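Local coordinates for DNA primase (Aquifex aeolicus, PDB 2AU3), which probably synthesises the short RNA primers from which DNA polymerase starts during DNA replication, at residues E339-R342 and R343-N346; G349-F352 and E353-K357; E128-S132 and R133-P137; D8-R11 and R12-I16; Y394-P397 and M398-L402. All coordinates share one frame; numbering follows the deposited sequence.

Contact 1 (E339-R342 and R343-N346); sequences EELR and RLIN
R343 N donates to E339 O at 2.9 Å, the first of four successive i to i+4 bonds that mark E339-N346 as regular alpha helix, part of helix 338-347. L344 N reaches E340 O at 2.8 Å and I345 N reaches L341 O at 3.0 Å. N346 N closes the series on R342 O with the straightest N-H of the four (175°). Around this backbone the charged groups come near without pairing. The carboxylate of E339 meets R343 through carbon: OE2 lies 3.7 Å from R343 CD and stays 5.1 Å from R343 NE, so any attraction between the charges is probably diffuse. With CG beside its own backbone N, chi1 (-58°) lays R343 CG 3.2 Å from E339 O; the bends at chi2 and chi3 then turn the guanidinium away from the helix. E340 approaches the same arginine only loosely, E340 OE2 being 4.1 Å from R343 CB.

The apolar side of the helix carries L341, L344 and I345. L341 packs on F332 and I333 of helix 329-336, and L344 and I345 on V321 of strand 317-321. The helix thus packs beside the edge strand of the mixed Toprim sheet. Between the two buried side chains, the branch carbon CG of L341 is 3.9 Å from the terminal methyl CD1 of I345.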
loop_
_atom_site.group_PDB
_atom_site.type_symbol
_atom_site.label_atom_id
_atom_site.label_comp_id
_atom_site.label_asym_id
_atom_site.label_seq_id
_atom_site.Cartn_x
_atom_site.Cartn_y
_atom_site.Cartn_z
ATOM N N GLU A 339 17.382 9.955 10.093
ATOM C CA GLU A 339 17.598 11.318 9.627
ATOM C C GLU A 339 18.661 11.354 8.529
ATOM O O GLU A 339 18.529 12.090 7.551
ATOM C CB GLU A 339 17.930 12.257 10.794
ATOM C CG GLU A 339 18.020 13.731 10.389
ATOM C CD GLU A 339 16.802 14.226 9.606
ATOM O OE1 GLU A 339 15.639 13.982 10.050
ATOM O OE2 GLU A 339 17.014 14.859 8.549
ATOM N N GLU A 340 19.707 10.538 8.673
ATOM C CA GLU A 340 20.689 10.416 7.609
ATOM C C GLU A 340 20.067 9.885 6.317
ATOM O O GLU A 340 20.461 10.299 5.251
ATOM C CB GLU A 340 21.868 9.542 8.027
ATOM C CG GLU A 340 23.119 9.716 7.156
ATOM C CD GLU A 340 23.463 11.178 6.875
ATOM O OE1 GLU A 340 23.326 12.027 7.775
ATOM O OE2 GLU A 340 23.863 11.487 5.745
ATOM N N LEU A 341 19.096 8.968 6.405
ATOM C CA LEU A 341 18.443 8.509 5.179
ATOM C C LEU A 341 17.674 9.662 4.505
ATOM O O LEU A 341 17.730 9.825 3.292
ATOM C CB LEU A 341 17.527 7.310 5.436
ATOM C CG LEU A 341 16.772 6.808 4.214
ATOM C CD1 LEU A 341 17.767 6.395 3.101
ATOM C CD2 LEU A 341 15.781 5.639 4.543
ATOM N N ARG A 342 16.979 10.461 5.302
ATOM C CA ARG A 342 16.296 11.653 4.793
ATOM C C ARG A 342 17.291 12.575 4.097
ATOM O O ARG A 342 17.033 13.067 2.975
ATOM C CB ARG A 342 15.612 12.410 5.928
ATOM C CG ARG A 342 14.224 11.947 6.283
ATOM C CD ARG A 342 13.399 12.983 7.067
ATOM N NE ARG A 342 12.429 12.319 7.929
ATOM C CZ ARG A 342 11.485 12.934 8.643
ATOM N NH1 ARG A 342 11.345 14.260 8.599
ATOM N NH2 ARG A 342 10.664 12.212 9.398
ATOM N N ARG A 343 18.441 12.788 4.739
ATOM C CA ARG A 343 19.476 13.597 4.130
ATOM C C ARG A 343 20.036 12.997 2.820
ATOM O O ARG A 343 20.240 13.727 1.838
ATOM C CB ARG A 343 20.583 13.917 5.140
ATOM C CG ARG A 343 20.054 14.662 6.410
ATOM C CD ARG A 343 19.527 16.081 6.139
ATOM N NE ARG A 343 20.449 16.851 5.287
ATOM C CZ ARG A 343 21.497 17.549 5.729
ATOM N NH1 ARG A 343 21.779 17.596 7.025
ATOM N NH2 ARG A 343 22.279 18.194 4.864
ATOM N N LEU A 344 20.294 11.687 2.804
ATOM C CA LEU A 344 20.774 11.010 1.582
ATOM C C LEU A 344 19.789 11.246 0.419
ATOM O O LEU A 344 20.174 11.556 -0.729
ATOM C CB LEU A 344 20.906 9.505 1.828
ATOM C CG LEU A 344 21.513 8.716 0.635
ATOM C CD1 LEU A 344 22.978 9.114 0.457
ATOM C CD2 LEU A 344 21.403 7.218 0.848
ATOM N N ILE A 345 18.512 11.067 0.732
ATOM C CA ILE A 345 17.461 11.198 -0.242
ATOM C C ILE A 345 17.461 12.633 -0.787
ATOM O O ILE A 345 17.568 12.844 -2.005
ATOM C CB ILE A 345 16.113 10.786 0.391
ATOM C CG1 ILE A 345 16.070 9.264 0.570
ATOM C CG2 ILE A 345 14.914 11.287 -0.464
ATOM C CD1 ILE A 345 14.906 8.756 1.444
ATOM N N ASN A 346 17.417 13.609 0.119
ATOM C CA ASN A 346 17.519 15.015 -0.271
ATOM C C ASN A 346 18.760 15.430 -1.086
ATOM O O ASN A 346 18.653 16.228 -2.047
ATOM C CB ASN A 346 17.350 15.925 0.949
ATOM C CG ASN A 346 17.231 17.402 0.562
ATOM O OD1 ASN A 346 16.174 17.849 0.106
ATOM N ND2 ASN A 346 18.322 18.163 0.735
#

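Contact 2 (G349-F352 and E353-K357); sequences GELF and ETLIK
T354 and E350 make the main polar contacts. E350 O accepts twice from T354: from the backbone N, nearly along the C=O axis, and from OG1 at 2.8 Å, which stands above the carbonyl plane. The E350 carboxylate folds back over the first turn, its chain bent at chi2 (-92°), with OE1 taking E353 N at 3.0 Å and OE2 taking F352 N at 3.1 Å, both from above the carboxylate plane. This is an N-cap, with E350 starting helix 351-358 of the helical domain. With an alanine here the carboxylate is gone, and the amides of F352 and E353 would probably lose these acceptors, so that the first turn is likely to fray. Farther along, L355 N and I356 N bond to L351 O and F352 O, and I356 CG1 sits 3.2 Å from F352 O.

Among the apolar groups, L355 CD1 lies 4.4 Å from both L351 CG and F352 CD1. The F352 side chain also touches L374 and L386 of helices 363-374 and 380-394.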
loop_
_atom_site.group_PDB
_atom_site.type_symbol
_atom_site.label_atom_id
_atom_site.label_comp_id
_atom_site.label_asym_id
_atom_site.label_seq_id
_atom_site.Cartn_x
_atom_site.Cartn_y
_atom_site.Cartn_z
ATOM N N GLY A 349 20.884 13.963 -6.564
ATOM C CA GLY A 349 20.615 14.794 -7.739
ATOM C C GLY A 349 19.622 14.188 -8.736
ATOM O O GLY A 349 19.462 12.957 -8.817
ATOM N N GLU A 350 18.941 15.059 -9.474
ATOM C CA GLU A 350 18.061 14.651 -10.571
ATOM C C GLU A 350 18.832 13.869 -11.644
ATOM O O GLU A 350 20.004 14.128 -11.874
ATOM C CB GLU A 350 17.361 15.869 -11.172
ATOM C CG GLU A 350 16.274 15.537 -12.192
ATOM C CD GLU A 350 16.811 15.494 -13.614
ATOM O OE1 GLU A 350 17.757 16.247 -13.909
ATOM O OE2 GLU A 350 16.304 14.699 -14.427
ATOM N N LEU A 351 18.172 12.888 -12.254
ATOM C CA LEU A 351 18.795 11.989 -13.230
ATOM C C LEU A 351 19.698 12.717 -14.276
ATOM O O LEU A 351 20.890 12.441 -14.389
ATOM C CB LEU A 351 17.705 11.191 -13.962
ATOM C CG LEU A 351 18.188 10.207 -15.033
ATOM C CD1 LEU A 351 18.938 9.063 -14.353
ATOM C CD2 LEU A 351 17.003 9.682 -15.861
ATOM N N PHE A 352 19.117 13.623 -15.048
ATOM C CA PHE A 352 19.836 14.202 -16.194
ATOM C C PHE A 352 20.897 15.201 -15.744
ATOM O O PHE A 352 21.975 15.285 -16.335
ATOM C CB PHE A 352 18.861 14.846 -17.181
ATOM C CG PHE A 352 18.023 13.842 -17.926
ATOM C CD1 PHE A 352 18.587 13.051 -18.914
ATOM C CD2 PHE A 352 16.665 13.664 -17.606
ATOM C CE1 PHE A 352 17.801 12.082 -19.602
ATOM C CE2 PHE A 352 15.868 12.709 -18.300
ATOM C CZ PHE A 352 16.443 11.925 -19.289
ATOM N N GLU A 353 20.591 15.923 -14.672
ATOM C CA GLU A 353 21.531 16.852 -14.092
ATOM C C GLU A 353 22.737 16.081 -13.574
ATOM O O GLU A 353 23.880 16.487 -13.801
ATOM C CB GLU A 353 20.831 17.659 -13.013
ATOM C CG GLU A 353 21.712 18.371 -12.009
ATOM C CD GLU A 353 20.862 19.126 -10.997
ATOM O OE1 GLU A 353 19.747 19.569 -11.386
ATOM O OE2 GLU A 353 21.271 19.233 -9.812
ATOM N N THR A 354 22.490 14.919 -12.965
ATOM C CA THR A 354 23.571 14.036 -12.518
ATOM C C THR A 354 24.390 13.400 -13.674
ATOM O O THR A 354 25.621 13.330 -13.603
ATOM C CB THR A 354 23.027 12.960 -11.538
ATOM O OG1 THR A 354 22.332 13.611 -10.471
ATOM C CG2 THR A 354 24.166 12.238 -10.819
ATOM N N LEU A 355 23.722 12.942 -14.732
ATOM C CA LEU A 355 24.450 12.511 -15.938
ATOM C C LEU A 355 25.335 13.623 -16.501
ATOM O O LEU A 355 26.505 13.405 -16.769
ATOM C CB LEU A 355 23.497 12.024 -17.030
ATOM C CG LEU A 355 23.027 10.593 -16.769
ATOM C CD1 LEU A 355 21.762 10.323 -17.565
ATOM C CD2 LEU A 355 24.119 9.568 -17.122
ATOM N N ILE A 356 24.769 14.809 -16.667
ATOM C CA ILE A 356 25.529 15.963 -17.158
ATOM C C ILE A 356 26.734 16.251 -16.258
ATOM O O ILE A 356 27.823 16.526 -16.757
ATOM C CB ILE A 356 24.609 17.211 -17.325
ATOM C CG1 ILE A 356 23.649 16.994 -18.499
ATOM C CG2 ILE A 356 25.425 18.481 -17.535
ATOM C CD1 ILE A 356 22.396 17.891 -18.503
ATOM N N LYS A 357 26.541 16.163 -14.947
ATOM C CA LYS A 357 27.613 16.409 -13.976
ATOM C C LYS A 357 28.741 15.364 -14.033
ATOM O O LYS A 357 29.935 15.712 -13.883
ATOM C CB LYS A 357 27.032 16.479 -12.567
ATOM C CG LYS A 357 27.943 17.139 -11.526
ATOM C CD LYS A 357 27.421 16.922 -10.097
ATOM C CE LYS A 357 28.559 16.942 -9.078
ATOM N NZ LYS A 357 28.553 18.159 -8.180
#

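Contact 3 (E128-S132 and R133-P137); sequences EYVKS and RGIDP
The backbone leaves helix 124-132 at R133, whose N bonds to Y129 O at 3.1 Å and more weakly to V130 O, and G134 N then turns back to K131 O at 2.9 Å. G134 has a positive phi (86°), where a CB would be jammed against the preceding carbonyl oxygen. Y129 O is gripped a second time by S132 OG at 2.7 Å, in the carbonyl plane and on a lone pair; chi1 of 84° sets this hydroxyl between the backbone N and carbonyl carbon of S132, facing back along the helix.

Y129 and R133 run side by side in the same direction. R133 CG lies over one face of the tyrosine ring, 3.9 Å from its centroid, a CH-pi contact, while CD passes close to CZ and OH. The ring and guanidinium planes are 44° apart, so the two do not stack flat. R133 also makes a cation-pi contact with F254.

On another side of the turn, V130 CG1 meets I135 CB at 3.8 Å, and I135 packs on F254 and L257 of helix 253-261. K131 NZ comes to P137 CG at 3.6 Å, and a water donates to K131 O and, weakly, to I135 O. The arrangement is a helix C-terminal turn, left at R133 and continued through G134 with its positive phi, leading to helix 137-142, whose N-cap is D136, within the N-terminal part of the primase catalytic core.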
loop_
_atom_site.group_PDB
_atom_site.type_symbol
_atom_site.label_atom_id
_atom_site.label_comp_id
_atom_site.label_asym_id
_atom_site.label_seq_id
_atom_site.Cartn_x
_atom_site.Cartn_y
_atom_site.Cartn_z
ATOM N N GLU A 128 6.105 -10.958 17.638
ATOM C CA GLU A 128 7.524 -10.717 17.925
ATOM C C GLU A 128 8.345 -10.736 16.655
ATOM O O GLU A 128 9.276 -9.928 16.503
ATOM C CB GLU A 128 8.088 -11.711 18.953
ATOM C CG GLU A 128 7.402 -11.651 20.310
ATOM C CD GLU A 128 8.157 -12.403 21.412
ATOM O OE1 GLU A 128 9.170 -13.092 21.116
ATOM O OE2 GLU A 128 7.745 -12.284 22.585
ATOM N N TYR A 129 8.001 -11.617 15.718
ATOM C CA TYR A 129 8.737 -11.635 14.459
ATOM C C TYR A 129 8.674 -10.267 13.823
ATOM O O TYR A 129 9.704 -9.644 13.613
ATOM C CB TYR A 129 8.219 -12.696 13.479
ATOM C CG TYR A 129 8.837 -12.582 12.092
ATOM C CD1 TYR A 129 10.066 -13.192 11.792
ATOM C CD2 TYR A 129 8.206 -11.853 11.087
ATOM C CE1 TYR A 129 10.641 -13.076 10.525
ATOM C CE2 TYR A 129 8.765 -11.738 9.816
ATOM C CZ TYR A 129 9.985 -12.357 9.542
ATOM O OH TYR A 129 10.540 -12.218 8.279
ATOM N N VAL A 130 7.459 -9.795 13.544
ATOM C CA VAL A 130 7.249 -8.514 12.857
ATOM C C VAL A 130 8.041 -7.420 13.544
ATOM O O VAL A 130 8.726 -6.636 12.894
ATOM C CB VAL A 130 5.759 -8.121 12.858
ATOM C CG1 VAL A 130 5.576 -6.631 12.436
ATOM C CG2 VAL A 130 4.972 -9.049 11.943
ATOM N N LYS A 131 7.951 -7.401 14.869
ATOM C CA LYS A 131 8.632 -6.402 15.688
ATOM C C LYS A 131 10.129 -6.538 15.544
ATOM O O LYS A 131 10.832 -5.543 15.366
ATOM C CB LYS A 131 8.241 -6.561 17.160
ATOM C CG LYS A 131 7.852 -5.262 17.846
ATOM C CD LYS A 131 8.759 -4.981 19.040
ATOM C CE LYS A 131 8.391 -3.650 19.720
ATOM N NZ LYS A 131 7.112 -3.728 20.511
ATOM N N SER A 132 10.609 -7.781 15.573
ATOM C CA SER A 132 12.041 -8.056 15.487
ATOM C C SER A 132 12.639 -7.558 14.175
ATOM O O SER A 132 13.826 -7.239 14.115
ATOM C CB SER A 132 12.320 -9.561 15.663
ATOM O OG SER A 132 12.176 -10.259 14.432
ATOM N N ARG A 133 11.805 -7.459 13.145
ATOM C CA ARG A 133 12.229 -6.969 11.829
ATOM C C ARG A 133 12.237 -5.433 11.700
ATOM O O ARG A 133 12.439 -4.905 10.607
ATOM C CB ARG A 133 11.339 -7.577 10.736
ATOM C CG ARG A 133 11.440 -9.115 10.643
ATOM C CD ARG A 133 12.496 -9.619 9.661
ATOM N NE ARG A 133 12.155 -9.271 8.275
ATOM C CZ ARG A 133 13.008 -8.745 7.391
ATOM N NH1 ARG A 133 14.279 -8.498 7.737
ATOM N NH2 ARG A 133 12.592 -8.474 6.152
ATOM N N GLY A 134 12.001 -4.722 12.798
ATOM C CA GLY A 134 12.058 -3.269 12.766
ATOM C C GLY A 134 10.774 -2.560 12.345
ATOM O O GLY A 134 10.785 -1.349 12.077
ATOM N N ILE A 135 9.664 -3.289 12.288
ATOM C CA ILE A 135 8.364 -2.642 12.028
ATOM C C ILE A 135 7.724 -2.161 13.321
ATOM O O ILE A 135 7.544 -2.918 14.274
ATOM C CB ILE A 135 7.434 -3.530 11.197
ATOM C CG1 ILE A 135 8.096 -3.765 9.815
ATOM C CG2 ILE A 135 6.042 -2.834 11.000
ATOM C CD1 ILE A 135 7.674 -5.012 9.122
ATOM N N ASP A 136 7.417 -0.878 13.367
ATOM C CA ASP A 136 6.819 -0.301 14.560
ATOM C C ASP A 136 5.377 -0.818 14.737
ATOM O O ASP A 136 4.612 -0.854 13.774
ATOM C CB ASP A 136 6.811 1.219 14.445
ATOM C CG ASP A 136 6.545 1.888 15.769
ATOM O OD1 ASP A 136 7.506 2.344 16.433
ATOM O OD2 ASP A 136 5.407 1.963 16.253
ATOM N N PRO A 137 5.002 -1.186 15.964
ATOM C CA PRO A 137 3.630 -1.637 16.249
ATOM C C PRO A 137 2.584 -0.630 15.788
ATOM O O PRO A 137 1.540 -1.029 15.321
ATOM C CB PRO A 137 3.624 -1.774 17.781
ATOM C CG PRO A 137 5.031 -2.070 18.100
ATOM C CD PRO A 137 5.851 -1.229 17.174
HETATM O O HOH W 1 10.422 -2.704 15.840
#

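Contact 4 (D8-R11 and R12-I16); sequences DELR and REIDI
R12 and D8 form an i to i+4 salt bridge on helix 6-13, in the N-terminal zinc-binding domain. The two side chains cross obliquely, their carboxylate and guanidinium planes 85° apart. R12 NE donates to D8 OD2 at 3.1 Å with an almost straight N-H (174°). The oxygen lies at the edge of the guanidinium, in its plane, yet the nitrogen stands above the plane of the carboxylate. R12 is extended from CG to NE, which lets the chain run back over D8 O and bring NE to the aspartate. With an alanine in place of D8, R12 NE would probably lose its salt-bridge mate, leaving the guanidinium freer to turn. E9 holds its carboxylate almost parallel to the guanidinium, but OE2 is 4.3 Å from R12 NE and well out of its plane, so only the charges can interact.

The backbone bonds are longer past R12: R12 N to D8 O is 3.0 Å, but E13 N to E9 O is 3.3 Å. I14 N still reaches L10 O at 3.2 Å, although I14 has already left helical geometry. R11 points its guanidinium elsewhere, to Y79 OH and E103. L10 and I14 cross on the inner side, against A87 and L86 of helix 79-90, and the terminal methyl CD1 of I14 rests 3.6 Å from L10 CG.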
loop_
_atom_site.group_PDB
_atom_site.type_symbol
_atom_site.label_atom_id
_atom_site.label_comp_id
_atom_site.label_asym_id
_atom_site.label_seq_id
_atom_site.Cartn_x
_atom_site.Cartn_y
_atom_site.Cartn_z
ATOM N N ASP A 8 -25.054 0.867 -1.334
ATOM C CA ASP A 8 -24.326 2.081 -1.659
ATOM C C ASP A 8 -25.175 3.309 -1.248
ATOM O O ASP A 8 -24.674 4.256 -0.638
ATOM C CB ASP A 8 -24.019 2.100 -3.161
ATOM C CG ASP A 8 -23.251 3.342 -3.600
ATOM O OD1 ASP A 8 -22.208 3.690 -2.976
ATOM O OD2 ASP A 8 -23.609 4.021 -4.590
ATOM N N GLU A 9 -26.460 3.263 -1.574
ATOM C CA GLU A 9 -27.395 4.316 -1.185
ATOM C C GLU A 9 -27.474 4.441 0.336
ATOM O O GLU A 9 -27.510 5.538 0.877
ATOM C CB GLU A 9 -28.788 4.034 -1.794
ATOM C CG GLU A 9 -28.841 4.201 -3.309
ATOM C CD GLU A 9 -28.415 5.599 -3.790
ATOM O OE1 GLU A 9 -28.914 6.630 -3.238
ATOM O OE2 GLU A 9 -27.618 5.672 -4.758
ATOM N N LEU A 10 -27.469 3.313 1.032
ATOM C CA LEU A 10 -27.445 3.354 2.494
ATOM C C LEU A 10 -26.178 4.032 2.975
ATOM O O LEU A 10 -26.227 4.908 3.829
ATOM C CB LEU A 10 -27.545 1.953 3.098
ATOM C CG LEU A 10 -27.431 1.877 4.621
ATOM C CD1 LEU A 10 -28.451 2.796 5.324
ATOM C CD2 LEU A 10 -27.539 0.435 5.130
ATOM N N ARG A 11 -25.033 3.620 2.440
ATOM C CA ARG A 11 -23.785 4.165 2.932
ATOM C C ARG A 11 -23.708 5.678 2.733
ATOM O O ARG A 11 -23.240 6.376 3.613
ATOM C CB ARG A 11 -22.594 3.521 2.266
ATOM C CG ARG A 11 -22.401 2.071 2.608
ATOM C CD ARG A 11 -21.630 1.384 1.547
ATOM N NE ARG A 11 -21.071 0.138 2.020
ATOM C CZ ARG A 11 -20.748 -0.855 1.225
ATOM N NH1 ARG A 11 -20.930 -0.730 -0.095
ATOM N NH2 ARG A 11 -20.214 -1.954 1.735
ATOM N N ARG A 12 -24.157 6.160 1.576
ATOM C CA ARG A 12 -24.192 7.609 1.300
ATOM C C ARG A 12 -25.015 8.400 2.340
ATOM O O ARG A 12 -24.611 9.481 2.784
ATOM C CB ARG A 12 -24.716 7.890 -0.112
ATOM C CG ARG A 12 -23.769 7.469 -1.261
ATOM C CD ARG A 12 -24.492 7.377 -2.634
ATOM N NE ARG A 12 -23.601 6.945 -3.717
ATOM C CZ ARG A 12 -22.817 7.759 -4.426
ATOM N NH1 ARG A 12 -22.807 9.064 -4.183
ATOM N NH2 ARG A 12 -22.032 7.261 -5.384
ATOM N N GLU A 13 -26.149 7.840 2.740
ATOM C CA GLU A 13 -27.069 8.491 3.667
ATOM C C GLU A 13 -26.567 8.530 5.122
ATOM O O GLU A 13 -26.925 9.447 5.875
ATOM C CB GLU A 13 -28.428 7.787 3.610
ATOM C CG GLU A 13 -29.504 8.432 4.479
ATOM C CD GLU A 13 -30.137 9.654 3.831
ATOM O OE1 GLU A 13 -29.683 10.074 2.727
ATOM O OE2 GLU A 13 -31.082 10.202 4.433
ATOM N N ILE A 14 -25.767 7.537 5.528
ATOM C CA ILE A 14 -25.293 7.472 6.921
ATOM C C ILE A 14 -24.201 8.505 7.176
ATOM O O ILE A 14 -23.374 8.763 6.304
ATOM C CB ILE A 14 -24.730 6.074 7.268
ATOM C CG1 ILE A 14 -25.845 5.033 7.298
ATOM C CG2 ILE A 14 -24.067 6.111 8.613
ATOM C CD1 ILE A 14 -25.326 3.628 7.021
ATOM N N ASP A 15 -24.215 9.105 8.363
ATOM C CA ASP A 15 -23.084 9.894 8.837
ATOM C C ASP A 15 -22.518 9.135 10.018
ATOM O O ASP A 15 -23.199 8.950 11.025
ATOM C CB ASP A 15 -23.531 11.309 9.275
ATOM C CG ASP A 15 -22.350 12.233 9.621
ATOM O OD1 ASP A 15 -21.203 11.747 9.848
ATOM O OD2 ASP A 15 -22.470 13.476 9.681
ATOM N N ILE A 16 -21.276 8.672 9.886
ATOM C CA ILE A 16 -20.666 7.828 10.909
ATOM C C ILE A 16 -20.656 8.472 12.296
ATOM O O ILE A 16 -20.756 7.779 13.301
ATOM C CB ILE A 16 -19.249 7.422 10.487
ATOM C CG1 ILE A 16 -18.714 6.315 11.399
ATOM C CG2 ILE A 16 -18.318 8.655 10.418
ATOM C CD1 ILE A 16 -17.453 5.610 10.808
#

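Contact 5 (Y394-P397 and M398-L402); sequences YKVP and MEILL
V396 meets the two residues that end helix 398-401, a single short turn that follows the loop after helix 380-394, with P397 at its N-cap position. V396 CB lies 4.1 Å from L401 CD2. From there CG1, placed anti to the backbone N (chi1 -177°), reaches two neighbours at once: I400 CG2 and L401 CD2, each at 3.7 Å. Both side chains cross the valine at about a right angle, and the one methyl touches both. V396 and L401 also touch T367, which sets this turn against helix 363-374, within the helical domain.

P397 runs alongside I400, its CD 3.9 Å from I400 CG1. Its carbonyl serves the turn as a double acceptor: L401 N bonds to P397 O at 3.3 Å and I400 N at 2.9 Å. The E399 chain bends at chi2 and brings OE2 to 3.6 Å from P397 CB.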
loop_
_atom_site.group_PDB
_atom_site.type_symbol
_atom_site.label_atom_id
_atom_site.label_comp_id
_atom_site.label_asym_id
_atom_site.label_seq_id
_atom_site.Cartn_x
_atom_site.Cartn_y
_atom_site.Cartn_z
ATOM N N TYR A 394 29.839 18.621 -23.546
ATOM C CA TYR A 394 30.803 17.578 -23.982
ATOM C C TYR A 394 31.078 17.485 -25.493
ATOM O O TYR A 394 31.821 16.613 -25.936
ATOM C CB TYR A 394 30.377 16.211 -23.434
ATOM C CG TYR A 394 30.283 16.227 -21.922
ATOM C CD1 TYR A 394 31.431 16.155 -21.138
ATOM C CD2 TYR A 394 29.048 16.340 -21.282
ATOM C CE1 TYR A 394 31.355 16.177 -19.765
ATOM C CE2 TYR A 394 28.959 16.356 -19.908
ATOM C CZ TYR A 394 30.122 16.275 -19.154
ATOM O OH TYR A 394 30.056 16.287 -17.791
ATOM N N LYS A 395 30.473 18.401 -26.253
ATOM C CA LYS A 395 30.672 18.525 -27.706
ATOM C C LYS A 395 30.129 17.352 -28.527
ATOM O O LYS A 395 30.440 17.211 -29.719
ATOM C CB LYS A 395 32.155 18.776 -28.019
ATOM C CG LYS A 395 32.628 20.186 -27.672
ATOM C CD LYS A 395 34.002 20.469 -28.263
ATOM C CE LYS A 395 34.914 21.103 -27.231
ATOM N NZ LYS A 395 36.336 20.685 -27.398
ATOM N N VAL A 396 29.294 16.527 -27.900
ATOM C CA VAL A 396 28.672 15.416 -28.597
ATOM C C VAL A 396 27.591 15.975 -29.529
ATOM O O VAL A 396 26.754 16.765 -29.089
ATOM C CB VAL A 396 28.104 14.379 -27.606
ATOM C CG1 VAL A 396 27.513 13.174 -28.351
ATOM C CG2 VAL A 396 29.200 13.915 -26.664
ATOM N N PRO A 397 27.648 15.619 -30.818
ATOM C CA PRO A 397 26.740 16.197 -31.821
ATOM C C PRO A 397 25.266 15.983 -31.466
ATOM O O PRO A 397 24.887 14.914 -30.986
ATOM C CB PRO A 397 27.110 15.448 -33.109
ATOM C CG PRO A 397 28.538 15.014 -32.894
ATOM C CD PRO A 397 28.598 14.664 -31.423
ATOM N N MET A 398 24.462 17.019 -31.678
ATOM C CA MET A 398 23.039 16.982 -31.379
ATOM C C MET A 398 22.326 15.766 -31.998
ATOM O O MET A 398 21.361 15.231 -31.431
ATOM C CB MET A 398 22.379 18.297 -31.825
ATOM C CG MET A 398 22.612 19.467 -30.855
ATOM S SD MET A 398 21.969 19.149 -29.167
ATOM C CE MET A 398 20.225 19.016 -29.500
ATOM N N GLU A 399 22.820 15.326 -33.149
ATOM C CA GLU A 399 22.219 14.220 -33.876
ATOM C C GLU A 399 22.555 12.849 -33.265
ATOM O O GLU A 399 21.809 11.886 -33.453
ATOM C CB GLU A 399 22.555 14.286 -35.388
ATOM C CG GLU A 399 23.827 15.064 -35.767
ATOM C CD GLU A 399 23.693 16.583 -35.638
ATOM O OE1 GLU A 399 22.850 17.185 -36.354
ATOM O OE2 GLU A 399 24.436 17.182 -34.822
ATOM N N ILE A 400 23.655 12.772 -32.514
ATOM C CA ILE A 400 23.968 11.581 -31.713
ATOM C C ILE A 400 23.034 11.502 -30.493
ATOM O O ILE A 400 22.424 10.465 -30.220
ATOM C CB ILE A 400 25.459 11.598 -31.235
ATOM C CG1 ILE A 400 26.446 11.525 -32.419
ATOM C CG2 ILE A 400 25.716 10.500 -30.184
ATOM C CD1 ILE A 400 26.172 10.400 -33.433
ATOM N N LEU A 401 22.928 12.620 -29.776
ATOM C CA LEU A 401 22.093 12.729 -28.593
ATOM C C LEU A 401 20.594 12.536 -28.858
ATOM O O LEU A 401 19.877 11.994 -28.018
ATOM C CB LEU A 401 22.328 14.072 -27.895
ATOM C CG LEU A 401 23.764 14.397 -27.469
ATOM C CD1 LEU A 401 23.818 15.807 -26.878
ATOM C CD2 LEU A 401 24.293 13.348 -26.477
ATOM N N LEU A 402 20.126 12.989 -30.012
ATOM C CA LEU A 402 18.711 12.850 -30.356
ATOM C C LEU A 402 18.410 11.537 -31.094
ATOM O O LEU A 402 17.274 11.304 -31.525
ATOM C CB LEU A 402 18.227 14.065 -31.146
ATOM C CG LEU A 402 18.212 15.373 -30.357
ATOM C CD1 LEU A 402 17.422 16.445 -31.092
ATOM C CD2 LEU A 402 17.641 15.168 -28.941
#

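How the contacts relate
Along the chain the five contacts follow in series, each local, between residues a few positions apart, and none nests in or crosses another. Contact 4 comes first, at the end of helix 6-13 in the zinc-binding domain. Contact 3 then closes the turn between helices 124-132 and 137-142 in the catalytic core, its centre about 37 Å from that of contact 4. Contacts 1 and 2 lie on successive helices, 338-347 and 351-358, which lead from the Toprim region into the helical domain. Contact 5 starts the last short helix. Contacts 2 and 5 touch directly: Y394 OH probably hydrogen-bonds to I356 O at 2.5 Å, tying helix 351-358 to the end of helix 380-394.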